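Local coordinates for phosphoenolpyruvate-protein phosphotransferase (Coxiella burnetii, PDB 3TRC) that probably transfers the phosphoryl group of phosphoenolpyruvate to a histidine of an acceptor protein, and is represented here by its GAF domain, at residues A[94-99]-A[111-116]; A[116-121]-A[150-155]. All blocks are in the same frame, centred on the assembly; numbering follows the deposited sequence.

Overall arrangement
Both contacts use strand 114-122 of the GAF-domain sheet and share L116, yet they lie about 19 Å apart, centre to centre. Contact 1 sits at the start of the strand, about 15 Å from the centre of the chain, and is partly buried. There the loop after strand 90-92 is held by two hydrogen bonds, one between side chains and one between backbones, beside a small apolar touch. Contact 2 is about 7 Å from the chain centre and buried. It joins the same strand to helix 142-164 through van der Waals contacts, mostly aliphatic, with no hydrogen bond between the two segments. The buried areas are similar, 228 and 197 Å²; the chemistry differs.

Contact 1: residues A[94-99]-A[111-116]; sequences DAPLHP and DYHGFL
Y112 meets the short 3-10 turn at 95-97 through its backbone: its carbonyl O lies 3.7 Å from CG of P96, at the entry to strand 114-122 of the GAF-domain sheet. H113 follows; it has the largest share of the buried area and makes both hydrogen bonds. Its ND1 donates to OD1 of D94 at 2.7 Å, nearly straight at 170°, a His-carboxylate hydrogen bond. The oxygen sits in the plane of the imidazole, whereas ND1 lies 42° out of the carboxylate plane as seen from OD1; the two flat groups run side by side, pointing the same way, with their planes steeply inclined. With CG of H113 anti to its own carbonyl carbon (chi1 -66°), the ring is kept clear of the carbonyl group, whose O accepts the amide N of A95 at 2.8 Å. Main chain and side chain of H113 thus bind two consecutive residues of the loop. H113 and G114 both face Q134 in a classic beta bulge. At F115 the contact turns apolar, and L79 of helix 78-86 packs against both F115 and A95. The methyl CB of A95 lies 3.6 Å from CB of F115 and 4.0 Å from its CG.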
ATOM      1  N   ASP A  94       2.185 -25.386 -12.091  1.00 15.71           N
ATOM      2  CA  ASP A  94       3.014 -26.518 -11.682  1.00 15.78           C
ATOM      3  C   ASP A  94       4.503 -26.210 -11.857  1.00 17.47           C
ATOM      4  O   ASP A  94       5.118 -26.596 -12.857  1.00 18.54           O
ATOM      5  CB  ASP A  94       2.629 -27.767 -12.481  1.00 17.35           C
ATOM      6  CG  ASP A  94       2.883 -29.057 -11.721  1.00 21.20           C
ATOM      7  OD1 ASP A  94       3.695 -29.060 -10.771  1.00 21.76           O
ATOM      8  OD2 ASP A  94       2.274 -30.083 -12.089  1.00 22.76           O
ATOM      9  N   ALA A  95       5.073 -25.529 -10.867  1.00 16.01           N
ATOM     10  CA  ALA A  95       6.461 -25.074 -10.926  1.00 14.45           C
ATOM     11  C   ALA A  95       7.485 -26.165 -11.252  1.00 16.11           C
ATOM     12  O   ALA A  95       8.391 -25.930 -12.042  1.00 17.07           O
ATOM     13  CB  ALA A  95       6.848 -24.352  -9.627  1.00 14.38           C
ATOM     14  N   PRO A  96       7.355 -27.353 -10.637  1.00 16.00           N
ATOM     15  CA  PRO A  96       8.354 -28.396 -10.899  1.00 16.44           C
ATOM     16  C   PRO A  96       8.460 -28.791 -12.371  1.00 19.21           C
ATOM     17  O   PRO A  96       9.484 -29.351 -12.765  1.00 18.35           O
ATOM     18  CB  PRO A  96       7.856 -29.571 -10.057  1.00 16.40           C
ATOM     19  CG  PRO A  96       7.141 -28.915  -8.917  1.00 17.88           C
ATOM     20  CD  PRO A  96       6.431 -27.746  -9.558  1.00 17.16           C
ATOM     21  N   LEU A  97       7.436 -28.501 -13.168  1.00 17.34           N
ATOM     22  CA  LEU A  97       7.479 -28.829 -14.591  1.00 18.35           C
ATOM     23  C   LEU A  97       8.202 -27.770 -15.422  1.00 20.03           C
ATOM     24  O   LEU A  97       8.509 -28.000 -16.589  1.00 22.57           O
ATOM     25  CB  LEU A  97       6.071 -29.062 -15.147  1.00 21.30           C
ATOM     26  CG  LEU A  97       5.226 -30.107 -14.412  1.00 25.66           C
ATOM     27  CD1 LEU A  97       3.905 -30.327 -15.132  1.00 27.13           C
ATOM     28  CD2 LEU A  97       5.994 -31.414 -14.278  1.00 26.92           C
ATOM     29  N   HIS A  98       8.475 -26.612 -14.825  1.00 19.07           N
ATOM     30  CA  HIS A  98       9.180 -25.549 -15.537  1.00 19.04           C
ATOM     31  C   HIS A  98      10.634 -25.945 -15.728  1.00 22.05           C
ATOM     32  O   HIS A  98      11.260 -26.459 -14.805  1.00 20.95           O
ATOM     33  CB  HIS A  98       9.092 -24.226 -14.769  1.00 18.77           C
ATOM     34  CG  HIS A  98       9.520 -23.031 -15.568  1.00 20.24           C
ATOM     35  ND1 HIS A  98      10.843 -22.727 -15.810  1.00 20.69           N
ATOM     36  CD2 HIS A  98       8.795 -22.059 -16.171  1.00 23.25           C
ATOM     37  CE1 HIS A  98      10.914 -21.624 -16.535  1.00 20.72           C
ATOM     38  NE2 HIS A  98       9.686 -21.200 -16.768  1.00 21.78           N
ATOM     39  N   PRO A  99      11.173 -25.713 -16.933  1.00 25.10           N
ATOM     40  CA  PRO A  99      12.546 -26.095 -17.288  1.00 24.30           C
ATOM     41  C   PRO A  99      13.613 -25.493 -16.373  1.00 25.07           C
ATOM     42  O   PRO A  99      14.701 -26.058 -16.264  1.00 26.60           O
ATOM     43  CB  PRO A  99      12.705 -25.538 -18.706  1.00 26.96           C
ATOM     44  CG  PRO A  99      11.322 -25.472 -19.244  1.00 30.29           C
ATOM     45  CD  PRO A  99      10.456 -25.113 -18.070  1.00 28.57           C
ATOM     46  N   ASP A 111       5.407 -30.950  -1.085  1.00 29.65           N
ATOM     47  CA  ASP A 111       5.394 -30.949  -2.544  1.00 31.16           C
ATOM     48  C   ASP A 111       4.478 -29.866  -3.104  1.00 24.42           C
ATOM     49  O   ASP A 111       3.306 -30.118  -3.386  1.00 23.85           O
ATOM     50  CB  ASP A 111       4.961 -32.313  -3.080  1.00 41.84           C
ATOM     51  CG  ASP A 111       6.073 -33.339  -3.026  1.00 53.02           C
ATOM     52  OD1 ASP A 111       7.223 -32.989  -3.375  1.00 55.74           O
ATOM     53  OD2 ASP A 111       5.798 -34.493  -2.634  1.00 56.22           O
ATOM     54  N   TYR A 112       5.019 -28.667  -3.279  1.00 18.80           N
ATOM     55  CA  TYR A 112       4.232 -27.566  -3.826  1.00 19.23           C
ATOM     56  C   TYR A 112       4.197 -27.610  -5.343  1.00 19.98           C
ATOM     57  O   TYR A 112       5.080 -28.184  -5.986  1.00 20.11           O
ATOM     58  CB  TYR A 112       4.770 -26.213  -3.356  1.00 18.75           C
ATOM     59  CG  TYR A 112       4.861 -26.105  -1.860  1.00 19.22           C
ATOM     60  CD1 TYR A 112       3.717 -26.136  -1.073  1.00 19.52           C
ATOM     61  CD2 TYR A 112       6.090 -25.981  -1.227  1.00 20.62           C
ATOM     62  CE1 TYR A 112       3.794 -26.044   0.302  1.00 20.29           C
ATOM     63  CE2 TYR A 112       6.177 -25.886   0.146  1.00 20.89           C
ATOM     64  CZ  TYR A 112       5.030 -25.919   0.907  1.00 22.48           C
ATOM     65  OH  TYR A 112       5.122 -25.827   2.277  1.00 23.54           O
ATOM     66  N   HIS A 113       3.163 -27.002  -5.911  1.00 18.60           N
ATOM     67  CA  HIS A 113       3.010 -26.967  -7.354  1.00 20.76           C
ATOM     68  C   HIS A 113       2.727 -25.552  -7.831  1.00 19.27           C
ATOM     69  O   HIS A 113       3.544 -24.965  -8.534  1.00 19.80           O
ATOM     70  CB  HIS A 113       1.929 -27.953  -7.798  1.00 20.20           C
ATOM     71  CG  HIS A 113       2.294 -29.380  -7.540  1.00 19.69           C
ATOM     72  ND1 HIS A 113       2.981 -30.148  -8.456  1.00 22.58           N
ATOM     73  CD2 HIS A 113       2.108 -30.167  -6.454  1.00 20.22           C
ATOM     74  CE1 HIS A 113       3.183 -31.353  -7.954  1.00 21.50           C
ATOM     75  NE2 HIS A 113       2.665 -31.392  -6.739  1.00 20.53           N
ATOM     76  N   GLY A 114       1.583 -24.999  -7.434  1.00 11.96           N
ATOM     77  CA  GLY A 114       1.262 -23.619  -7.761  1.00 13.84           C
ATOM     78  C   GLY A 114       2.355 -22.697  -7.249  1.00 13.16           C
ATOM     79  O   GLY A 114       2.859 -22.894  -6.147  1.00 13.32           O
ATOM     80  N   PHE A 115       2.708 -21.690  -8.044  1.00 13.58           N
ATOM     81  CA  PHE A 115       3.875 -20.844  -7.768  1.00 12.61           C
ATOM     82  C   PHE A 115       3.631 -19.412  -8.225  1.00 12.20           C
ATOM     83  O   PHE A 115       3.201 -19.171  -9.355  1.00 13.12           O
ATOM     84  CB  PHE A 115       5.105 -21.415  -8.495  1.00 10.69           C
ATOM     85  CG  PHE A 115       6.363 -20.589  -8.359  1.00 12.91           C
ATOM     86  CD1 PHE A 115       6.620 -19.526  -9.221  1.00 14.71           C
ATOM     87  CD2 PHE A 115       7.326 -20.923  -7.416  1.00 15.93           C
ATOM     88  CE1 PHE A 115       7.797 -18.785  -9.112  1.00 15.38           C
ATOM     89  CE2 PHE A 115       8.506 -20.186  -7.299  1.00 15.15           C
ATOM     90  CZ  PHE A 115       8.740 -19.116  -8.150  1.00 14.90           C
ATOM     91  N   LEU A 116       3.890 -18.457  -7.342  1.00 10.78           N
ATOM     92  CA  LEU A 116       3.908 -17.055  -7.743  1.00 12.21           C
ATOM     93  C   LEU A 116       5.176 -16.416  -7.212  1.00 14.08           C
ATOM     94  O   LEU A 116       5.355 -16.288  -6.001  1.00 15.05           O
ATOM     95  CB  LEU A 116       2.677 -16.309  -7.215  1.00 11.37           C
ATOM     96  CG  LEU A 116       2.617 -14.808  -7.522  1.00 12.05           C
ATOM     97  CD1 LEU A 116       2.674 -14.557  -9.024  1.00 16.84           C
ATOM     98  CD2 LEU A 116       1.352 -14.197  -6.921  1.00 12.03           C
TER

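Contact 2: residues A[116-121]-A[150-155]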
ATOM      1  N   LEU A 116       3.890 -18.457  -7.342  1.00 10.78           N
ATOM      2  CA  LEU A 116       3.908 -17.055  -7.743  1.00 12.21           C
ATOM      3  C   LEU A 116       5.176 -16.416  -7.212  1.00 14.08           C
ATOM      4  O   LEU A 116       5.355 -16.288  -6.001  1.00 15.05           O
ATOM      5  CB  LEU A 116       2.677 -16.309  -7.215  1.00 11.37           C
ATOM      6  CG  LEU A 116       2.617 -14.808  -7.522  1.00 12.05           C
ATOM      7  CD1 LEU A 116       2.674 -14.557  -9.024  1.00 16.84           C
ATOM      8  CD2 LEU A 116       1.352 -14.197  -6.921  1.00 12.03           C
ATOM      9  N   GLY A 117       6.061 -16.035  -8.127  1.00 11.74           N
ATOM     10  CA  GLY A 117       7.300 -15.376  -7.758  1.00 12.82           C
ATOM     11  C   GLY A 117       7.257 -13.934  -8.203  1.00 13.86           C
ATOM     12  O   GLY A 117       6.970 -13.645  -9.363  1.00 14.12           O
ATOM     13  N   ILE A 118       7.536 -13.027  -7.274  1.00 10.63           N
ATOM     14  CA  ILE A 118       7.382 -11.599  -7.511  1.00 14.84           C
ATOM     15  C   ILE A 118       8.654 -10.835  -7.164  1.00 13.96           C
ATOM     16  O   ILE A 118       9.169 -10.935  -6.049  1.00 13.45           O
ATOM     17  CB  ILE A 118       6.200 -11.055  -6.683  1.00 16.84           C
ATOM     18  CG1 ILE A 118       4.903 -11.714  -7.149  1.00 23.92           C
ATOM     19  CG2 ILE A 118       6.110  -9.541  -6.776  1.00 20.10           C
ATOM     20  CD1 ILE A 118       3.689 -11.131  -6.531  1.00 27.62           C
ATOM     21  N   PRO A 119       9.170 -10.060  -8.119  1.00 13.04           N
ATOM     22  CA  PRO A 119      10.385  -9.300  -7.834  1.00 13.86           C
ATOM     23  C   PRO A 119      10.072  -8.132  -6.913  1.00 15.75           C
ATOM     24  O   PRO A 119       9.037  -7.473  -7.053  1.00 17.08           O
ATOM     25  CB  PRO A 119      10.819  -8.806  -9.217  1.00 15.09           C
ATOM     26  CG  PRO A 119       9.549  -8.715  -9.986  1.00 17.42           C
ATOM     27  CD  PRO A 119       8.670  -9.821  -9.484  1.00 16.15           C
ATOM     28  N   ILE A 120      10.956  -7.904  -5.950  1.00 13.04           N
ATOM     29  CA  ILE A 120      10.813  -6.773  -5.043  1.00 13.46           C
ATOM     30  C   ILE A 120      11.776  -5.705  -5.514  1.00 17.00           C
ATOM     31  O   ILE A 120      12.989  -5.850  -5.375  1.00 15.09           O
ATOM     32  CB  ILE A 120      11.116  -7.172  -3.589  1.00 12.32           C
ATOM     33  CG1 ILE A 120      10.155  -8.286  -3.137  1.00 14.94           C
ATOM     34  CG2 ILE A 120      11.013  -5.955  -2.675  1.00 12.39           C
ATOM     35  CD1 ILE A 120      10.435  -8.837  -1.741  1.00 15.91           C
ATOM     36  N   ILE A 121      11.226  -4.645  -6.100  1.00 17.77           N
ATOM     37  CA  ILE A 121      12.021  -3.653  -6.807  1.00 17.72           C
ATOM     38  C   ILE A 121      11.750  -2.259  -6.262  1.00 20.20           C
ATOM     39  O   ILE A 121      10.600  -1.834  -6.151  1.00 21.71           O
ATOM     40  CB  ILE A 121      11.696  -3.663  -8.321  1.00 20.20           C
ATOM     41  CG1 ILE A 121      11.898  -5.065  -8.901  1.00 22.83           C
ATOM     42  CG2 ILE A 121      12.542  -2.629  -9.064  1.00 18.94           C
ATOM     43  CD1 ILE A 121      11.343  -5.246 -10.301  1.00 23.72           C
ATOM     44  N   THR A 150       1.247  -5.374  -5.532  1.00 19.59           N
ATOM     45  CA  THR A 150       1.042  -4.122  -4.820  1.00 18.79           C
ATOM     46  C   THR A 150       1.737  -4.173  -3.469  1.00 17.42           C
ATOM     47  O   THR A 150       2.381  -3.204  -3.047  1.00 22.35           O
ATOM     48  CB  THR A 150      -0.471  -3.828  -4.647  1.00 16.68           C
ATOM     49  OG1 THR A 150      -1.085  -3.782  -5.937  1.00 22.85           O
ATOM     50  CG2 THR A 150      -0.677  -2.497  -3.956  1.00 21.08           C
ATOM     51  N   LEU A 151       1.635  -5.317  -2.802  1.00 18.29           N
ATOM     52  CA  LEU A 151       2.300  -5.533  -1.524  1.00 18.26           C
ATOM     53  C   LEU A 151       3.825  -5.446  -1.649  1.00 22.99           C
ATOM     54  O   LEU A 151       4.492  -4.852  -0.799  1.00 19.44           O
ATOM     55  CB  LEU A 151       1.904  -6.890  -0.957  1.00 24.62           C
ATOM     56  CG  LEU A 151       2.459  -7.263   0.414  1.00 27.74           C
ATOM     57  CD1 LEU A 151       2.033  -6.233   1.453  1.00 31.22           C
ATOM     58  CD2 LEU A 151       1.996  -8.653   0.808  1.00 28.09           C
ATOM     59  N   ALA A 152       4.370  -6.044  -2.704  1.00 19.17           N
ATOM     60  CA  ALA A 152       5.815  -6.050  -2.914  1.00 18.07           C
ATOM     61  C   ALA A 152       6.396  -4.644  -3.059  1.00 18.02           C
ATOM     62  O   ALA A 152       7.562  -4.410  -2.734  1.00 15.97           O
ATOM     63  CB  ALA A 152       6.179  -6.900  -4.131  1.00 18.23           C
ATOM     64  N   ILE A 153       5.596  -3.714  -3.570  1.00 17.25           N
ATOM     65  CA  ILE A 153       6.023  -2.322  -3.652  1.00 19.90           C
ATOM     66  C   ILE A 153       6.270  -1.783  -2.247  1.00 21.35           C
ATOM     67  O   ILE A 153       7.244  -1.073  -2.000  1.00 20.56           O
ATOM     68  CB  ILE A 153       4.976  -1.461  -4.376  1.00 19.74           C
ATOM     69  CG1 ILE A 153       4.784  -1.993  -5.799  1.00 23.46           C
ATOM     70  CG2 ILE A 153       5.398   0.001  -4.391  1.00 20.97           C
ATOM     71  CD1 ILE A 153       3.629  -1.381  -6.545  1.00 27.22           C
ATOM     72  N   HIS A 154       5.384  -2.144  -1.326  1.00 19.20           N
ATOM     73  CA  HIS A 154       5.503  -1.733   0.066  1.00 20.99           C
ATOM     74  C   HIS A 154       6.753  -2.368   0.675  1.00 17.63           C
ATOM     75  O   HIS A 154       7.538  -1.703   1.344  1.00 16.99           O
ATOM     76  CB  HIS A 154       4.247  -2.170   0.827  1.00 25.35           C
ATOM     77  CG  HIS A 154       4.007  -1.432   2.108  1.00 28.22           C
ATOM     78  ND1 HIS A 154       4.891  -0.503   2.620  1.00 28.53           N
ATOM     79  CD2 HIS A 154       2.979  -1.491   2.985  1.00 25.21           C
ATOM     80  CE1 HIS A 154       4.415  -0.024   3.754  1.00 24.60           C
ATOM     81  NE2 HIS A 154       3.255  -0.609   4.001  1.00 27.21           N
ATOM     82  N   LEU A 155       6.931  -3.666   0.440  1.00 16.43           N
ATOM     83  CA  LEU A 155       8.098  -4.379   0.949  1.00 15.21           C
ATOM     84  C   LEU A 155       9.403  -3.777   0.438  1.00 13.64           C
ATOM     85  O   LEU A 155      10.382  -3.683   1.179  1.00 16.78           O
ATOM     86  CB  LEU A 155       8.019  -5.860   0.584  1.00 17.88           C
ATOM     87  CG  LEU A 155       6.781  -6.577   1.134  1.00 21.65           C
ATOM     88  CD1 LEU A 155       6.769  -8.027   0.694  1.00 20.64           C
ATOM     89  CD2 LEU A 155       6.738  -6.476   2.649  1.00 26.03           C
TER
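Strand 116-121 and helix 150-155 run in roughly the same direction, their axes crossing at -35° and 7.1 Å apart at closest approach, with the CA atoms of I120 and A152 5.5 Å from each other. That spacing is close for a helix on a sheet, consistent with the small side chain of A152 at the centre, which points its methyl at the strand. On the strand, I118 brings its CG2 branch to within 3.7 Å of CB of A152; this branch lies opposite the backbone N, while CG1 takes the place beside it (chi1 -63°). The carbonyl O of P119 lies 4.1 Å from the same CB. I120 reaches past A152 along the helix, its CG2 resting 3.8 Å from the carbonyl O of A152 and 4.4 Å from CB of L155. Its other branch, CG1, is nearer the alanine methyl, 4.3 Å from CB of A152. Elsewhere on the helix, C148 and V149 pack against I118, and A156 against I120. N18 of the second subunit packs on I153. Here helix 142-164 lies on one face of the antiparallel sheet, as expected for a GAF domain.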